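PDB 2GAX: hypothetical protein Atu0240 from Agrobacterium tumefaciens str. C58, which is of unknown function but belongs to the DUF2000 family, whose fold is probably related to that of the Pth2-type peptidyl-tRNA hydrolases. Local coordinates for residues T4-I9 against F25-I30; M115-D120 against D125-G130. All blocks are in the same frame, centred on the assembly; numbering follows the deposited sequence.

How the contacts relate
From the N terminus, strand 4-11 enters the middle of a mixed five-stranded sheet, and the chain then turns into helix 16-33, which runs back against it. Contact 1 closes that first excursion, with 15 residues between its segments. Some 85 residues later contact 2 closes a much shorter one, four residues long, where strand 112-120 passes into helix 121-127. The two are thus in series and neither encloses the other. In space they meet inside the sheet, their centres about 10 Å apart: strands 4-11 and 112-120 are antiparallel neighbours, with A7 and I9 facing L117 and M115 in backbone pairing. Helices 16-33 and 121-127 pack on opposite faces.

Contact 1. Residues T4-I9 against F25-I30; sequences TKIAVI and FLMSGI. With PO4 (phosphate ion), chain C.
A strand of the central sheet packs here against the helix that follows it in an alpha/beta fold, joined by branched aliphatic side chains and one selenomethionine. I6 and V8, two residues apart on strand 4-11, meet L26, M27 and I30, which lie along one flank of helix 16-33. The axes approach to 9.9 Å and run nearly antiparallel, at 154°. I6 spreads two branches over its neighbours. With chi1 at -58°, its CG2 lies anti to the backbone N and reaches the selenium of M27, 4.2 Å from SE, while CD1 comes 4.2 Å from CG2 of I30. The I6 and I30 side chains slide past each other in opposite directions, whereas M27 crosses I6 at about a right angle. The CB of M27 does not point at the strand, but the bend at chi2 (-61°) carries SE back to it, and chi3 turns only the methyl CE. Two residues further along the strand, V8 CG1 meets L26 CD1 at 4.1 Å, the two side chains crossing obliquely. A7 and I9 point to the other face of the sheet. At the start of the strand, T4 grips a phosphate, probably from the crystallisation liquor: its N and OG1 both donate to O3, at 2.8 and 2.6 Å respectively, and D3 N also bonds the ion. With no hydrogen bond between the segments, the contact rests on dispersion and burial of apolar surface; the strand's backbone bonds go to its sheet neighbours, and L26 O is bonded to the hydroxyl of S83.

Contact 2. Residues M115-D120 against D125-G130; sequences MALRAD and DKITKG
L117 and I127 reach toward each other tip to tip, L117 CD1 lying 3.7 Å from I127 CD1, the closest approach between strand segment 115-120 and segment 125-130, the end of helix 121-127 and the loop after it. The same L117 CD1 also rests 4.0 Å from I127 CG2. That second branch of I127 meets a further partner from the strand: M115 runs out extended along its first two torsions, then bends at chi3 (99°), so that its methyl CE stands 4.0 Å from I127 CG2. The M115 and I127 side chains cross at about a right angle. I127 is thus met by L117 at both its CD1 and CG2 ends, with M115 joining at CG2. L117's other methyl, CD2, lies 4.2 Å from CG2 of T128, whose hydroxyl turns to V124 O one turn back in the helix; T128 thus offers its methyl to the strand and keeps its polar end satisfied by the helix backbone. I71 and S75 of helix 65-77 also touch both M115 and I127, so the cluster continues into a third element, while R74 of that helix donates to I127 O. Four buried residues, with no hydrogen bond between the two segments, make this the apolar packing of a beta-alpha unit: strand 112-120 passes directly into helix 121-127, which folds back over the sheet, as in alpha/beta sandwich folds.

Contact 1. Residues T4-I9 against F25-I30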
ATOM      1  N   THR A   4       4.163 -14.959   2.713  1.00 40.55           N
ATOM      2  CA  THR A   4       3.391 -13.795   2.261  1.00 38.37           C
ATOM      3  C   THR A   4       4.059 -13.034   1.119  1.00 37.20           C
ATOM      4  O   THR A   4       5.219 -13.302   0.767  1.00 36.52           O
ATOM      5  CB  THR A   4       3.121 -12.805   3.422  1.00 38.15           C
ATOM      6  OG1 THR A   4       4.359 -12.234   3.870  1.00 37.92           O
ATOM      7  CG2 THR A   4       2.422 -13.513   4.579  1.00 37.57           C
ATOM      8  N   LYS A   5       3.304 -12.089   0.557  1.00 35.05           N
ATOM      9  CA  LYS A   5       3.781 -11.161  -0.452  1.00 34.09           C
ATOM     10  C   LYS A   5       3.300  -9.751  -0.088  1.00 32.41           C
ATOM     11  O   LYS A   5       2.175  -9.592   0.386  1.00 31.61           O
ATOM     12  CB  LYS A   5       3.219 -11.564  -1.825  1.00 34.55           C
ATOM     13  CG  LYS A   5       3.536 -10.594  -2.945  1.00 34.76           C
ATOM     14  CD  LYS A   5       2.826 -10.960  -4.245  1.00 35.95           C
ATOM     15  CE  LYS A   5       2.917  -9.790  -5.218  1.00 39.37           C
ATOM     16  NZ  LYS A   5       2.445 -10.065  -6.624  1.00 42.12           N
ATOM     17  N   ILE A   6       4.146  -8.745  -0.324  1.00 31.12           N
ATOM     18  CA  ILE A   6       3.772  -7.333  -0.142  1.00 29.44           C
ATOM     19  C   ILE A   6       3.542  -6.683  -1.505  1.00 29.46           C
ATOM     20  O   ILE A   6       4.419  -6.685  -2.371  1.00 29.69           O
ATOM     21  CB  ILE A   6       4.840  -6.520   0.664  1.00 28.74           C
ATOM     22  CG1 ILE A   6       5.073  -7.138   2.042  1.00 27.88           C
ATOM     23  CG2 ILE A   6       4.398  -5.066   0.844  1.00 27.93           C
ATOM     24  CD1 ILE A   6       6.192  -6.481   2.822  1.00 29.11           C
ATOM     25  N   ALA A   7       2.349  -6.131  -1.691  1.00 29.19           N
ATOM     26  CA  ALA A   7       1.994  -5.484  -2.925  1.00 28.88           C
ATOM     27  C   ALA A   7       1.434  -4.101  -2.659  1.00 28.64           C
ATOM     28  O   ALA A   7       0.684  -3.892  -1.700  1.00 28.23           O
ATOM     29  CB  ALA A   7       0.993  -6.320  -3.691  1.00 28.96           C
ATOM     30  N   VAL A   8       1.826  -3.164  -3.516  1.00 28.73           N
ATOM     31  CA  VAL A   8       1.290  -1.811  -3.519  1.00 29.01           C
ATOM     32  C   VAL A   8       0.590  -1.600  -4.861  1.00 28.79           C
ATOM     33  O   VAL A   8       1.187  -1.857  -5.896  1.00 29.23           O
ATOM     34  CB  VAL A   8       2.434  -0.779  -3.401  1.00 28.86           C
ATOM     35  CG1 VAL A   8       1.898   0.650  -3.555  1.00 29.98           C
ATOM     36  CG2 VAL A   8       3.199  -0.947  -2.093  1.00 29.86           C
ATOM     37  N   ILE A   9      -0.664  -1.141  -4.846  1.00 29.33           N
ATOM     38  CA  ILE A   9      -1.415  -0.848  -6.076  1.00 29.86           C
ATOM     39  C   ILE A   9      -1.864   0.618  -6.122  1.00 30.14           C
ATOM     40  O   ILE A   9      -2.630   1.085  -5.270  1.00 29.65           O
ATOM     41  CB  ILE A   9      -2.664  -1.773  -6.299  1.00 30.09           C
ATOM     42  CG1 ILE A   9      -2.369  -3.239  -6.003  1.00 30.10           C
ATOM     43  CG2 ILE A   9      -3.198  -1.648  -7.736  1.00 29.64           C
ATOM     44  CD1 ILE A   9      -2.739  -3.698  -4.582  1.00 31.41           C
ATOM     45  N   PHE A  25       3.128   6.597   2.395  1.00 24.06           N
ATOM     46  CA  PHE A  25       2.108   6.439   3.428  1.00 24.80           C
ATOM     47  C   PHE A  25       1.575   5.023   3.541  1.00 24.33           C
ATOM     48  O   PHE A  25       1.476   4.473   4.639  1.00 23.35           O
ATOM     49  CB  PHE A  25       0.980   7.429   3.209  1.00 25.33           C
ATOM     50  CG  PHE A  25       1.308   8.801   3.691  1.00 25.66           C
ATOM     51  CD1 PHE A  25       1.138   9.130   5.032  1.00 28.88           C
ATOM     52  CD2 PHE A  25       1.812   9.758   2.824  1.00 25.78           C
ATOM     53  CE1 PHE A  25       1.458  10.411   5.501  1.00 27.98           C
ATOM     54  CE2 PHE A  25       2.124  11.048   3.284  1.00 28.39           C
ATOM     55  CZ  PHE A  25       1.940  11.370   4.613  1.00 26.78           C
ATOM     56  N   LEU A  26       1.270   4.406   2.407  1.00 24.36           N
ATOM     57  CA  LEU A  26       0.804   3.015   2.447  1.00 24.75           C
ATOM     58  C   LEU A  26       1.791   2.065   3.154  1.00 24.59           C
ATOM     59  O   LEU A  26       1.383   1.199   3.939  1.00 24.46           O
ATOM     60  CB  LEU A  26       0.506   2.508   1.036  1.00 24.90           C
ATOM     61  CG  LEU A  26      -0.666   3.181   0.296  1.00 24.64           C
ATOM     62  CD1 LEU A  26      -0.648   2.737  -1.147  1.00 24.11           C
ATOM     63  CD2 LEU A  26      -2.029   2.876   0.945  1.00 24.95           C
HETATM   64  N   MSE A  27       3.074   2.228   2.861  1.00 24.96           N
HETATM   65  CA  MSE A  27       4.116   1.371   3.411  1.00 25.52           C
HETATM   66  C   MSE A  27       4.272   1.585   4.909  1.00 25.57           C
HETATM   67  O   MSE A  27       4.592   0.639   5.643  1.00 25.10           O
HETATM   68  CB  MSE A  27       5.447   1.616   2.694  1.00 27.25           C
HETATM   69  CG  MSE A  27       5.590   0.798   1.412  1.00 31.47           C
HETATM   70 SE   MSE A  27       5.530  -1.159   1.822  1.00 43.49          SE
HETATM   71  CE  MSE A  27       6.838  -1.258   3.071  1.00 34.50           C
ATOM     72  N   SER A  28       4.037   2.813   5.365  1.00 25.07           N
ATOM     73  CA  SER A  28       4.112   3.099   6.812  1.00 24.84           C
ATOM     74  C   SER A  28       3.093   2.236   7.560  1.00 25.32           C
ATOM     75  O   SER A  28       3.367   1.730   8.673  1.00 25.66           O
ATOM     76  CB  SER A  28       3.947   4.605   7.095  1.00 24.20           C
ATOM     77  OG  SER A  28       2.618   5.056   6.941  1.00 22.33           O
ATOM     78  N   GLY A  29       1.919   2.063   6.945  1.00 25.28           N
ATOM     79  CA  GLY A  29       0.868   1.171   7.492  1.00 25.55           C
ATOM     80  C   GLY A  29       1.274  -0.294   7.475  1.00 26.49           C
ATOM     81  O   GLY A  29       0.982  -1.053   8.417  1.00 26.01           O
ATOM     82  N   ILE A  30       1.929  -0.706   6.394  1.00 25.97           N
ATOM     83  CA  ILE A  30       2.412  -2.087   6.276  1.00 25.61           C
ATOM     84  C   ILE A  30       3.412  -2.425   7.386  1.00 26.23           C
ATOM     85  O   ILE A  30       3.321  -3.478   8.008  1.00 26.58           O
ATOM     86  CB  ILE A  30       2.978  -2.353   4.857  1.00 25.64           C
ATOM     87  CG1 ILE A  30       1.855  -2.227   3.828  1.00 25.31           C
ATOM     88  CG2 ILE A  30       3.765  -3.700   4.755  1.00 23.73           C
ATOM     89  CD1 ILE A  30       0.822  -3.360   3.821  1.00 27.82           C
TER
HETATM   90  P   PO4 C4285       6.022 -15.054   6.168  1.00 58.22           P
HETATM   91  O1  PO4 C4285       6.946 -14.258   7.063  1.00 58.00           O
HETATM   92  O2  PO4 C4285       6.737 -16.298   5.689  1.00 58.27           O
HETATM   93  O3  PO4 C4285       5.617 -14.234   4.978  1.00 56.50           O
HETATM   94  O4  PO4 C4285       4.798 -15.475   6.947  1.00 58.56           O

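Contact 2. Residues M115-D120 against D125-G130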
HETATM    1  N   MSE A 115      -3.539   1.321  -2.522  1.00 27.50           N
HETATM    2  CA  MSE A 115      -3.726   0.310  -1.489  1.00 30.52           C
HETATM    3  C   MSE A 115      -2.466  -0.531  -1.401  1.00 28.40           C
HETATM    4  O   MSE A 115      -1.786  -0.756  -2.408  1.00 28.18           O
HETATM    5  CB  MSE A 115      -4.913  -0.593  -1.812  1.00 29.78           C
HETATM    6  CG  MSE A 115      -5.267  -1.587  -0.707  1.00 33.57           C
HETATM    7 SE   MSE A 115      -6.767  -2.771  -1.232  1.00 42.83          SE
HETATM    8  CE  MSE A 115      -5.760  -4.354  -1.776  1.00 39.53           C
ATOM      9  N   ALA A 116      -2.140  -0.980  -0.199  1.00 27.42           N
ATOM     10  CA  ALA A 116      -1.071  -1.949  -0.026  1.00 26.66           C
ATOM     11  C   ALA A 116      -1.565  -3.025   0.878  1.00 26.79           C
ATOM     12  O   ALA A 116      -2.349  -2.771   1.794  1.00 26.30           O
ATOM     13  CB  ALA A 116       0.174  -1.326   0.586  1.00 26.03           C
ATOM     14  N   LEU A 117      -1.037  -4.217   0.662  1.00 26.65           N
ATOM     15  CA  LEU A 117      -1.369  -5.354   1.508  1.00 27.69           C
ATOM     16  C   LEU A 117      -0.173  -6.285   1.644  1.00 28.25           C
ATOM     17  O   LEU A 117       0.735  -6.291   0.793  1.00 28.16           O
ATOM     18  CB  LEU A 117      -2.579  -6.093   0.936  1.00 27.86           C
ATOM     19  CG  LEU A 117      -2.450  -6.955  -0.331  1.00 28.05           C
ATOM     20  CD1 LEU A 117      -3.622  -7.958  -0.411  1.00 28.47           C
ATOM     21  CD2 LEU A 117      -2.341  -6.119  -1.611  1.00 30.41           C
ATOM     22  N   ARG A 118      -0.183  -7.048   2.732  1.00 29.47           N
ATOM     23  CA  ARG A 118       0.727  -8.156   2.954  1.00 30.86           C
ATOM     24  C   ARG A 118      -0.143  -9.334   3.385  1.00 32.12           C
ATOM     25  O   ARG A 118      -0.811  -9.272   4.428  1.00 32.32           O
ATOM     26  CB  ARG A 118       1.728  -7.832   4.054  1.00 30.48           C
ATOM     27  CG  ARG A 118       2.617  -9.015   4.460  1.00 30.26           C
ATOM     28  CD  ARG A 118       3.586  -8.604   5.562  1.00 32.64           C
ATOM     29  NE  ARG A 118       4.608  -9.624   5.778  1.00 33.14           N
ATOM     30  CZ  ARG A 118       4.449 -10.696   6.556  1.00 34.71           C
ATOM     31  NH1 ARG A 118       3.316 -10.882   7.231  1.00 33.22           N
ATOM     32  NH2 ARG A 118       5.446 -11.567   6.684  1.00 36.15           N
ATOM     33  N   ALA A 119      -0.135 -10.395   2.585  1.00 33.61           N
ATOM     34  CA  ALA A 119      -0.936 -11.580   2.884  1.00 35.12           C
ATOM     35  C   ALA A 119      -0.356 -12.819   2.211  1.00 36.61           C
ATOM     36  O   ALA A 119       0.511 -12.709   1.338  1.00 35.95           O
ATOM     37  CB  ALA A 119      -2.365 -11.374   2.431  1.00 35.22           C
ATOM     38  N   ASP A 120      -0.842 -13.994   2.613  1.00 37.90           N
ATOM     39  CA  ASP A 120      -0.379 -15.238   2.004  1.00 39.68           C
ATOM     40  C   ASP A 120      -0.325 -15.081   0.498  1.00 39.30           C
ATOM     41  O   ASP A 120      -1.266 -14.594  -0.126  1.00 39.44           O
ATOM     42  CB  ASP A 120      -1.225 -16.442   2.434  1.00 40.50           C
ATOM     43  CG  ASP A 120      -0.653 -17.150   3.668  1.00 44.08           C
ATOM     44  OD1 ASP A 120      -0.564 -18.403   3.648  1.00 48.16           O
ATOM     45  OD2 ASP A 120      -0.269 -16.470   4.654  1.00 46.23           O
ATOM     46  N   ASP A 125      -2.270 -12.646  -5.004  1.00 38.55           N
ATOM     47  CA  ASP A 125      -2.428 -12.758  -6.461  1.00 39.78           C
ATOM     48  C   ASP A 125      -3.897 -12.771  -6.919  1.00 39.81           C
ATOM     49  O   ASP A 125      -4.233 -12.204  -7.965  1.00 39.70           O
ATOM     50  CB  ASP A 125      -1.699 -14.004  -6.974  1.00 40.62           C
ATOM     51  CG  ASP A 125      -0.199 -13.929  -6.769  1.00 42.56           C
ATOM     52  OD1 ASP A 125       0.390 -12.842  -6.981  1.00 44.79           O
ATOM     53  OD2 ASP A 125       0.392 -14.966  -6.399  1.00 46.58           O
ATOM     54  N   LYS A 126      -4.761 -13.421  -6.140  1.00 40.13           N
ATOM     55  CA  LYS A 126      -6.214 -13.380  -6.368  1.00 40.43           C
ATOM     56  C   LYS A 126      -6.800 -11.978  -6.151  1.00 39.65           C
ATOM     57  O   LYS A 126      -7.649 -11.520  -6.915  1.00 39.78           O
ATOM     58  CB  LYS A 126      -6.929 -14.386  -5.458  1.00 40.39           C
ATOM     59  CG  LYS A 126      -6.703 -15.847  -5.854  1.00 41.56           C
ATOM     60  CD  LYS A 126      -7.416 -16.825  -4.919  1.00 42.33           C
ATOM     61  CE  LYS A 126      -7.515 -18.213  -5.551  1.00 44.63           C
ATOM     62  NZ  LYS A 126      -8.241 -18.189  -6.867  1.00 44.65           N
ATOM     63  N   ILE A 127      -6.345 -11.305  -5.097  1.00 38.94           N
ATOM     64  CA  ILE A 127      -6.854  -9.986  -4.762  1.00 38.15           C
ATOM     65  C   ILE A 127      -6.491  -8.979  -5.853  1.00 38.40           C
ATOM     66  O   ILE A 127      -7.343  -8.214  -6.306  1.00 37.70           O
ATOM     67  CB  ILE A 127      -6.348  -9.537  -3.369  1.00 38.09           C
ATOM     68  CG1 ILE A 127      -7.143 -10.247  -2.275  1.00 37.24           C
ATOM     69  CG2 ILE A 127      -6.437  -8.021  -3.206  1.00 37.15           C
ATOM     70  CD1 ILE A 127      -6.493 -10.204  -0.904  1.00 36.71           C
ATOM     71  N   THR A 128      -5.236  -9.031  -6.301  1.00 38.86           N
ATOM     72  CA  THR A 128      -4.674  -8.033  -7.210  1.00 39.30           C
ATOM     73  C   THR A 128      -4.935  -8.327  -8.695  1.00 40.44           C
ATOM     74  O   THR A 128      -4.438  -7.608  -9.565  1.00 40.43           O
ATOM     75  CB  THR A 128      -3.146  -7.875  -6.997  1.00 39.03           C
ATOM     76  OG1 THR A 128      -2.482  -9.081  -7.401  1.00 38.86           O
ATOM     77  CG2 THR A 128      -2.817  -7.573  -5.528  1.00 38.20           C
ATOM     78  N   LYS A 129      -5.709  -9.372  -8.989  1.00 41.75           N
ATOM     79  CA  LYS A 129      -6.038  -9.729 -10.381  1.00 43.05           C
ATOM     80  C   LYS A 129      -6.529  -8.527 -11.183  1.00 43.26           C
ATOM     81  O   LYS A 129      -7.413  -7.784 -10.743  1.00 43.41           O
ATOM     82  CB  LYS A 129      -7.085 -10.846 -10.419  1.00 43.29           C
ATOM     83  CG  LYS A 129      -7.292 -11.488 -11.788  1.00 45.64           C
ATOM     84  CD  LYS A 129      -8.450 -12.478 -11.723  1.00 48.21           C
ATOM     85  CE  LYS A 129      -8.847 -12.992 -13.094  1.00 49.37           C
ATOM     86  NZ  LYS A 129     -10.057 -13.852 -12.987  1.00 51.73           N
ATOM     87  N   GLY A 130      -5.948  -8.342 -12.360  1.00 43.94           N
ATOM     88  CA  GLY A 130      -6.320  -7.234 -13.225  1.00 44.29           C
ATOM     89  C   GLY A 130      -5.221  -6.191 -13.315  1.00 44.71           C
ATOM     90  O   GLY A 130      -4.929  -5.683 -14.410  1.00 44.86           O
TER